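Local atomic coordinates of ribonucleoside triphosphate reductase (Lactobacillus leichmannii, PDB entry 1L1L), a protein that catalyses the adenosylcobalamin-dependent reduction of ribonucleoside triphosphates to 2'-deoxyribonucleotides, working as an allosterically regulated monomer. Residues 568-573 and 614-619; 486-491 and 628-633; 423-428 and 551-556. All coordinates share one frame; numbering follows the deposited sequence.

Overall arrangement
The contacts differ in burial and in chemistry. Contact 3 is buried, its centre about 15 Å from the centre of the chain; it sets a strand-helix junction against helix 551-557 by side-chain packing without a hydrogen bond. Contact 2 is also buried, but its centre lies about 26 Å from the chain centre, where a salt bridge joins the loop leading into strand 490-497 to helix 628-641. Contact 1, centred about 28 Å from the chain centre and only partly buried, combines CH-pi packing with a tyrosine-carboxylate bond. Contacts 1 and 2 touch through Asn619, which bonds to Gly486 and Arg488. Contact 3 touches neither, although helix 551-557 is followed by strand 570-578 of contact 1.

Contact 1. Residues 568-573 and 614-619; sequences GAYLIQ and GADNPN
Ala615 places its methyl over one face of the Tyr570 ring, overlapping the phenol end rather than the ring centre. CB lies 4.2 Å from the ring centroid and 28° off the normal, which meets the geometry of a CH-pi contact, and the nearest ring atom, Tyr570 CZ, is 3.7 Å from Ala615 CB. The same methyl also packs against Ala569, with the two CB atoms 4.0 Å apart, so it touches both a ring face and a second methyl group without being sandwiched between them.

The polar half of the contact lies at the ring edge. With Tyr570 CG anti to the carbonyl carbon (chi1 -65°), the ring swings from the strand to the turn, and its OH donates to Asp616 OD1 at 2.8 Å, close to the ring plane. Relative to the carboxylate, the hydroxyl lies on the syn side, 32° out of its plane. Asp616 OD2 is equally near Tyr570 OH, yet its angle is too poor for a second bond.

A type I turn from Gly614 to Asn617, closed by Asn617 N bonding to Gly614 O at 2.9 Å, has Ala615 and Asp616 as its central residues and so delivers methyl and carboxylate together. Ala569 is backbone-bonded to Ala612; beyond that rung, side chains alone join the loop to the start of strand 570-578.

Asp616 OD2 also has long, weak ion pairs with Lys611 and Lys695. Together with the phenol donor they would be expected to stabilise the carboxylate as an anion, while its bond gives the hydroxyl of a buried tyrosine a probably charged acceptor.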
loop_
_atom_site.group_PDB
_atom_site.type_symbol
_atom_site.label_atom_id
_atom_site.label_comp_id
_atom_site.label_asym_id
_atom_site.label_seq_id
_atom_site.Cartn_x
_atom_site.Cartn_y
_atom_site.Cartn_z
ATOM N N GLY A 568 5.128 22.644 -4.690
ATOM C CA GLY A 568 5.503 24.054 -4.760
ATOM C C GLY A 568 6.293 24.524 -3.543
ATOM O O GLY A 568 6.199 23.925 -2.479
ATOM N N ALA A 569 7.062 25.599 -3.694
ATOM C CA ALA A 569 7.882 26.143 -2.601
ATOM C C ALA A 569 7.032 26.662 -1.443
ATOM O O ALA A 569 7.270 26.336 -0.278
ATOM C CB ALA A 569 8.759 27.266 -3.131
ATOM N N TYR A 570 6.049 27.484 -1.780
ATOM C CA TYR A 570 5.137 28.053 -0.801
ATOM C C TYR A 570 3.736 27.727 -1.299
ATOM O O TYR A 570 3.385 28.040 -2.436
ATOM C CB TYR A 570 5.327 29.566 -0.723
ATOM C CG TYR A 570 6.684 29.980 -0.216
ATOM C CD1 TYR A 570 6.995 29.901 1.143
ATOM C CD2 TYR A 570 7.668 30.431 -1.093
ATOM C CE1 TYR A 570 8.251 30.263 1.613
ATOM C CE2 TYR A 570 8.930 30.794 -0.630
ATOM C CZ TYR A 570 9.213 30.707 0.723
ATOM O OH TYR A 570 10.465 31.058 1.186
ATOM N N LEU A 571 2.935 27.104 -0.448
ATOM C CA LEU A 571 1.594 26.723 -0.854
ATOM C C LEU A 571 0.567 26.850 0.254
ATOM O O LEU A 571 0.905 26.920 1.433
ATOM C CB LEU A 571 1.578 25.255 -1.289
ATOM C CG LEU A 571 2.480 24.695 -2.387
ATOM C CD1 LEU A 571 2.575 23.189 -2.211
ATOM C CD2 LEU A 571 1.921 25.045 -3.753
ATOM N N ILE A 572 -0.695 26.871 -0.153
ATOM C CA ILE A 572 -1.799 26.857 0.785
ATOM C C ILE A 572 -2.329 25.448 0.556
ATOM O O ILE A 572 -2.830 25.143 -0.532
ATOM C CB ILE A 572 -2.932 27.834 0.423
ATOM C CG1 ILE A 572 -2.513 29.279 0.691
ATOM C CG2 ILE A 572 -4.180 27.478 1.226
ATOM C CD1 ILE A 572 -2.125 29.567 2.125
ATOM N N GLN A 573 -2.191 24.572 1.541
ATOM C CA GLN A 573 -2.701 23.222 1.371
ATOM C C GLN A 573 -4.037 23.113 2.068
ATOM O O GLN A 573 -4.172 23.503 3.223
ATOM C CB GLN A 573 -1.718 22.190 1.918
ATOM C CG GLN A 573 -0.483 22.052 1.048
ATOM C CD GLN A 573 0.095 20.652 1.076
ATOM O OE1 GLN A 573 -0.612 19.676 0.831
ATOM N NE2 GLN A 573 1.391 20.549 1.367
ATOM N N GLY A 614 14.150 24.209 1.792
ATOM C CA GLY A 614 14.917 24.729 0.677
ATOM C C GLY A 614 14.107 25.572 -0.282
ATOM O O GLY A 614 14.517 25.788 -1.423
ATOM N N ALA A 615 12.963 26.059 0.185
ATOM C CA ALA A 615 12.075 26.879 -0.629
ATOM C C ALA A 615 12.788 28.038 -1.324
ATOM O O ALA A 615 12.460 28.386 -2.463
ATOM C CB ALA A 615 10.933 27.412 0.235
ATOM N N ASP A 616 13.768 28.629 -0.644
ATOM C CA ASP A 616 14.499 29.763 -1.199
ATOM C C ASP A 616 15.839 29.412 -1.832
ATOM O O ASP A 616 16.666 30.291 -2.074
ATOM C CB ASP A 616 14.705 30.828 -0.119
ATOM C CG ASP A 616 13.397 31.390 0.385
ATOM O OD1 ASP A 616 12.562 31.780 -0.462
ATOM O OD2 ASP A 616 13.204 31.445 1.619
ATOM N N ASN A 617 16.056 28.129 -2.095
ATOM C CA ASN A 617 17.293 27.692 -2.722
ATOM C C ASN A 617 17.061 27.731 -4.227
ATOM O O ASN A 617 16.051 27.229 -4.721
ATOM C CB ASN A 617 17.643 26.270 -2.292
ATOM C CG ASN A 617 18.965 25.801 -2.862
ATOM O OD1 ASN A 617 19.239 25.972 -4.048
ATOM N ND2 ASN A 617 19.788 25.193 -2.021
ATOM N N PRO A 618 17.990 28.332 -4.980
ATOM C CA PRO A 618 17.815 28.398 -6.434
ATOM C C PRO A 618 17.797 27.005 -7.069
ATOM O O PRO A 618 17.401 26.847 -8.224
ATOM C CB PRO A 618 19.003 29.243 -6.884
ATOM C CG PRO A 618 20.050 28.925 -5.842
ATOM C CD PRO A 618 19.265 28.941 -4.566
ATOM N N ASN A 619 18.234 26.003 -6.309
ATOM C CA ASN A 619 18.247 24.627 -6.789
ATOM C C ASN A 619 16.949 23.923 -6.420
ATOM O O ASN A 619 16.768 22.739 -6.718
ATOM C CB ASN A 619 19.435 23.849 -6.211
ATOM C CG ASN A 619 20.743 24.201 -6.891
ATOM O OD1 ASN A 619 20.833 24.210 -8.122
ATOM N ND2 ASN A 619 21.766 24.488 -6.097
#

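Contact 2. Residues 486-491 and 628-633; sequences GNRVVT and IAEQFA
The guanidinium of Arg488 is met by Glu630 at its edge and not over a face: the carboxylate carbon lies in its plane, and the guanidinium and carboxylate planes are inclined by only 26°. The main bond runs from Arg488 NE to the syn lone pair of Glu630 OE2, 2.7 Å long and nearly straight at 166°. A second, weak bond from Arg488 NH2 to Glu630 OE1, at 3.4 Å, makes the salt bridge lopsided but two-pronged.

Glu630 reaches out fully extended, with CG anti to the backbone N (chi1 -169°), whereas the arginine chain bends at chi3 to bring NE round to it. Alongside the salt bridge, Val490 CB sits 3.9 Å from Glu630 CG, and Val490 CG2 meets Ala633 CB at 3.8 Å, one helical turn further on. Pro508 touches both Val490 and Ala633.

The contact thus fastens the loop and start of strand 490-497, in the antiparallel hairpin 490-497/504-510, to the N-terminal part of helix 628-641. Arg488 NH1 bonds to the carbonyl of Asn619, so the guanidinium is held from two directions. With Glu630 buried, paired in this way and in the first helical turn, its carboxylate is probably stabilised in its charged form.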
loop_
_atom_site.group_PDB
_atom_site.type_symbol
_atom_site.label_atom_id
_atom_site.label_comp_id
_atom_site.label_asym_id
_atom_site.label_seq_id
_atom_site.Cartn_x
_atom_site.Cartn_y
_atom_site.Cartn_z
ATOM N N GLY A 486 22.966 21.044 -1.318
ATOM C CA GLY A 486 22.827 22.371 -1.875
ATOM C C GLY A 486 22.234 22.310 -3.268
ATOM O O GLY A 486 21.846 23.330 -3.833
ATOM N N ASN A 487 22.159 21.103 -3.827
ATOM C CA ASN A 487 21.614 20.912 -5.167
ATOM C C ASN A 487 20.950 19.543 -5.290
ATOM O O ASN A 487 20.990 18.741 -4.364
ATOM C CB ASN A 487 22.729 21.027 -6.210
ATOM C CG ASN A 487 23.876 20.069 -5.938
ATOM O OD1 ASN A 487 24.654 20.265 -5.002
ATOM N ND2 ASN A 487 23.978 19.018 -6.745
ATOM N N ARG A 488 20.353 19.281 -6.448
ATOM C CA ARG A 488 19.679 18.009 -6.688
ATOM C C ARG A 488 20.661 16.931 -7.148
ATOM O O ARG A 488 21.601 17.221 -7.899
ATOM C CB ARG A 488 18.569 18.208 -7.720
ATOM C CG ARG A 488 17.548 19.255 -7.288
ATOM C CD ARG A 488 16.337 19.255 -8.192
ATOM N NE ARG A 488 16.689 19.539 -9.578
ATOM C CZ ARG A 488 17.034 20.737 -10.033
ATOM N NH1 ARG A 488 17.075 21.779 -9.209
ATOM N NH2 ARG A 488 17.329 20.893 -11.314
ATOM N N VAL A 489 20.435 15.697 -6.697
ATOM C CA VAL A 489 21.304 14.570 -7.036
ATOM C C VAL A 489 21.763 14.596 -8.491
ATOM O O VAL A 489 22.880 14.185 -8.801
ATOM C CB VAL A 489 20.618 13.210 -6.733
ATOM C CG1 VAL A 489 19.493 12.936 -7.734
ATOM C CG2 VAL A 489 21.651 12.103 -6.764
ATOM N N VAL A 490 20.907 15.076 -9.386
ATOM C CA VAL A 490 21.278 15.172 -10.791
ATOM C C VAL A 490 21.781 16.600 -11.036
ATOM O O VAL A 490 20.994 17.543 -11.119
ATOM C CB VAL A 490 20.077 14.875 -11.723
ATOM C CG1 VAL A 490 20.510 14.959 -13.180
ATOM C CG2 VAL A 490 19.521 13.494 -11.426
ATOM N N THR A 491 23.099 16.744 -11.151
ATOM C CA THR A 491 23.732 18.043 -11.366
ATOM C C THR A 491 23.760 18.489 -12.825
ATOM O O THR A 491 24.020 19.660 -13.124
ATOM C CB THR A 491 25.170 18.035 -10.818
ATOM O OG1 THR A 491 25.940 17.023 -11.488
ATOM C CG2 THR A 491 25.156 17.741 -9.331
ATOM N N ILE A 628 11.124 15.463 -17.374
ATOM C CA ILE A 628 10.883 14.030 -17.320
ATOM C C ILE A 628 12.233 13.303 -17.310
ATOM O O ILE A 628 12.417 12.325 -16.593
ATOM C CB ILE A 628 10.011 13.568 -18.519
ATOM C CG1 ILE A 628 9.704 12.073 -18.398
ATOM C CG2 ILE A 628 10.698 13.904 -19.838
ATOM C CD1 ILE A 628 8.795 11.544 -19.501
ATOM N N ALA A 629 13.193 13.807 -18.079
ATOM C CA ALA A 629 14.514 13.185 -18.129
ATOM C C ALA A 629 15.164 13.141 -16.750
ATOM O O ALA A 629 15.781 12.140 -16.370
ATOM C CB ALA A 629 15.418 13.937 -19.104
ATOM N N GLU A 630 15.031 14.225 -15.994
ATOM C CA GLU A 630 15.629 14.263 -14.661
ATOM C C GLU A 630 14.932 13.340 -13.670
ATOM O O GLU A 630 15.567 12.793 -12.775
ATOM C CB GLU A 630 15.636 15.688 -14.099
ATOM C CG GLU A 630 16.480 15.783 -12.840
ATOM C CD GLU A 630 16.495 17.169 -12.236
ATOM O OE1 GLU A 630 16.314 18.150 -12.994
ATOM O OE2 GLU A 630 16.705 17.270 -11.007
ATOM N N GLN A 631 13.620 13.176 -13.806
ATOM C CA GLN A 631 12.894 12.294 -12.906
ATOM C C GLN A 631 13.351 10.849 -13.119
ATOM O O GLN A 631 13.543 10.110 -12.160
ATOM C CB GLN A 631 11.381 12.430 -13.129
ATOM C CG GLN A 631 10.838 13.782 -12.698
ATOM C CD GLN A 631 9.332 13.908 -12.851
ATOM O OE1 GLN A 631 8.565 13.177 -12.221
ATOM N NE2 GLN A 631 8.903 14.847 -13.679
ATOM N N PHE A 632 13.514 10.441 -14.378
ATOM C CA PHE A 632 13.994 9.089 -14.676
ATOM C C PHE A 632 15.374 8.887 -14.036
ATOM O O PHE A 632 15.613 7.889 -13.341
ATOM C CB PHE A 632 14.103 8.886 -16.192
ATOM C CG PHE A 632 12.898 8.239 -16.807
ATOM C CD1 PHE A 632 12.813 6.850 -16.906
ATOM C CD2 PHE A 632 11.861 9.012 -17.313
ATOM C CE1 PHE A 632 11.705 6.240 -17.513
ATOM C CE2 PHE A 632 10.754 8.411 -17.920
ATOM C CZ PHE A 632 10.678 7.026 -18.021
ATOM N N ALA A 633 16.279 9.843 -14.266
ATOM C CA ALA A 633 17.631 9.759 -13.709
ATOM C C ALA A 633 17.617 9.658 -12.191
ATOM O O ALA A 633 18.402 8.912 -11.606
ATOM C CB ALA A 633 18.462 10.972 -14.131
#

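Contact 3. Residues 423-428 and 551-556; sequences EVFPLI and GTVAKL
Phe425 carries the apolar packing, pushing the outer end of its ring against the middle of the short helix 551-557. Its CZ atom is 3.7 Å from Val553 CG1, a methyl that lies at the ring edge near the ring plane. The neighbouring residue is met through its backbone, with Phe425 CZ 4.0 Å from Ala554 CA; the side-chain approach is looser, at 4.4 Å between Phe425 CE1 and Ala554 CB. The ring thus spans two consecutive helical residues. Val553 CG1, roughly anti to the backbone N (chi1 152°), is the branch that reaches the phenylalanine.

A mixed polar-apolar contact adds to this. Glu423 OE1 approaches the same methyl, Val553 CG1, at 4.0 Å, the two side chains lying alongside and pointing opposite ways. This is van der Waals contact alone: no hydrogen bond joins the segments, and the other carboxylate oxygen, OE2, is bonded to Ser473 OG.

Shortly before strand 421-424 comes Cys419, disulfide-linked to Cys119, consistent with a position in the alpha-beta barrel close to the active site. The strand runs between strands 94-96 and 471-474, with Glu423 backbone-bonded to Thr95 and Val424 to Ser473. Thr95 touches both Phe425 and Val553, filling in beside the contact. Phe425 stands at the N-cap position of helix 426-431, and its ring bridges from this strand-to-helix junction to helix 551-557.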
loop_
_atom_site.group_PDB
_atom_site.type_symbol
_atom_site.label_atom_id
_atom_site.label_comp_id
_atom_site.label_asym_id
_atom_site.label_seq_id
_atom_site.Cartn_x
_atom_site.Cartn_y
_atom_site.Cartn_z
ATOM N N GLU A 423 9.614 3.274 7.276
ATOM C CA GLU A 423 10.071 4.500 6.644
ATOM C C GLU A 423 10.936 5.404 7.524
ATOM O O GLU A 423 10.621 5.665 8.689
ATOM C CB GLU A 423 8.872 5.286 6.120
ATOM C CG GLU A 423 9.237 6.326 5.085
ATOM C CD GLU A 423 8.176 6.456 4.000
ATOM O OE1 GLU A 423 7.003 6.701 4.348
ATOM O OE2 GLU A 423 8.517 6.316 2.803
ATOM N N VAL A 424 12.028 5.866 6.935
ATOM C CA VAL A 424 12.966 6.746 7.603
ATOM C C VAL A 424 13.054 8.078 6.863
ATOM O O VAL A 424 13.035 8.135 5.627
ATOM C CB VAL A 424 14.360 6.088 7.680
ATOM C CG1 VAL A 424 15.370 7.052 8.322
ATOM C CG2 VAL A 424 14.265 4.803 8.498
ATOM N N PHE A 425 13.103 9.159 7.635
ATOM C CA PHE A 425 13.207 10.502 7.088
ATOM C C PHE A 425 14.585 11.015 7.522
ATOM O O PHE A 425 14.730 11.603 8.601
ATOM C CB PHE A 425 12.114 11.404 7.669
ATOM C CG PHE A 425 10.713 10.878 7.486
ATOM C CD1 PHE A 425 10.191 10.662 6.215
ATOM C CD2 PHE A 425 9.906 10.623 8.590
ATOM C CE1 PHE A 425 8.871 10.197 6.051
ATOM C CE2 PHE A 425 8.597 10.160 8.441
ATOM C CZ PHE A 425 8.078 9.947 7.163
ATOM N N PRO A 426 15.613 10.777 6.696
ATOM C CA PRO A 426 17.000 11.188 6.952
ATOM C C PRO A 426 17.188 12.593 7.531
ATOM O O PRO A 426 17.815 12.751 8.581
ATOM C CB PRO A 426 17.663 11.024 5.587
ATOM C CG PRO A 426 16.975 9.808 5.048
ATOM C CD PRO A 426 15.513 10.036 5.421
ATOM N N LEU A 427 16.662 13.608 6.851
ATOM C CA LEU A 427 16.804 14.979 7.331
ATOM C C LEU A 427 16.264 15.160 8.746
ATOM O O LEU A 427 16.943 15.721 9.615
ATOM C CB LEU A 427 16.104 15.955 6.384
ATOM C CG LEU A 427 16.339 17.443 6.659
ATOM C CD1 LEU A 427 17.839 17.733 6.698
ATOM C CD2 LEU A 427 15.666 18.276 5.573
ATOM N N ILE A 428 15.051 14.672 8.984
ATOM C CA ILE A 428 14.429 14.800 10.293
ATOM C C ILE A 428 15.133 13.992 11.385
ATOM O O ILE A 428 15.305 14.469 12.512
ATOM C CB ILE A 428 12.943 14.404 10.226
ATOM C CG1 ILE A 428 12.218 15.322 9.230
ATOM C CG2 ILE A 428 12.312 14.509 11.603
ATOM C CD1 ILE A 428 10.779 14.959 8.998
ATOM N N GLY A 551 2.371 8.860 1.122
ATOM C CA GLY A 551 1.807 10.171 1.365
ATOM C C GLY A 551 1.365 10.490 2.779
ATOM O O GLY A 551 1.893 11.413 3.405
ATOM N N THR A 552 0.409 9.725 3.295
ATOM C CA THR A 552 -0.127 9.978 4.629
ATOM C C THR A 552 0.920 10.080 5.739
ATOM O O THR A 552 0.955 11.075 6.459
ATOM C CB THR A 552 -1.177 8.921 5.008
ATOM O OG1 THR A 552 -2.193 8.882 3.999
ATOM C CG2 THR A 552 -1.829 9.277 6.327
ATOM N N VAL A 553 1.772 9.067 5.879
ATOM C CA VAL A 553 2.798 9.101 6.916
ATOM C C VAL A 553 3.793 10.241 6.709
ATOM O O VAL A 553 4.253 10.851 7.674
ATOM C CB VAL A 553 3.552 7.748 7.002
ATOM C CG1 VAL A 553 4.966 7.954 7.525
ATOM C CG2 VAL A 553 2.794 6.810 7.928
ATOM N N ALA A 554 4.131 10.535 5.460
ATOM C CA ALA A 554 5.059 11.621 5.180
ATOM C C ALA A 554 4.446 12.956 5.622
ATOM O O ALA A 554 5.169 13.907 5.930
ATOM C CB ALA A 554 5.398 11.659 3.694
ATOM N N LYS A 555 3.116 13.025 5.658
ATOM C CA LYS A 555 2.438 14.252 6.083
ATOM C C LYS A 555 2.592 14.443 7.591
ATOM O O LYS A 555 2.623 15.570 8.075
ATOM C CB LYS A 555 0.950 14.215 5.726
ATOM C CG LYS A 555 0.689 14.251 4.231
ATOM C CD LYS A 555 -0.786 14.056 3.937
ATOM C CE LYS A 555 -1.006 13.735 2.467
ATOM N NZ LYS A 555 -2.411 13.298 2.220
ATOM N N LEU A 556 2.686 13.341 8.324
ATOM C CA LEU A 556 2.858 13.422 9.777
ATOM C C LEU A 556 4.082 14.269 10.123
ATOM O O LEU A 556 4.038 15.104 11.031
ATOM C CB LEU A 556 3.040 12.031 10.388
ATOM C CG LEU A 556 1.857 11.062 10.415
ATOM C CD1 LEU A 556 2.233 9.835 11.246
ATOM C CD2 LEU A 556 0.651 11.734 11.031
#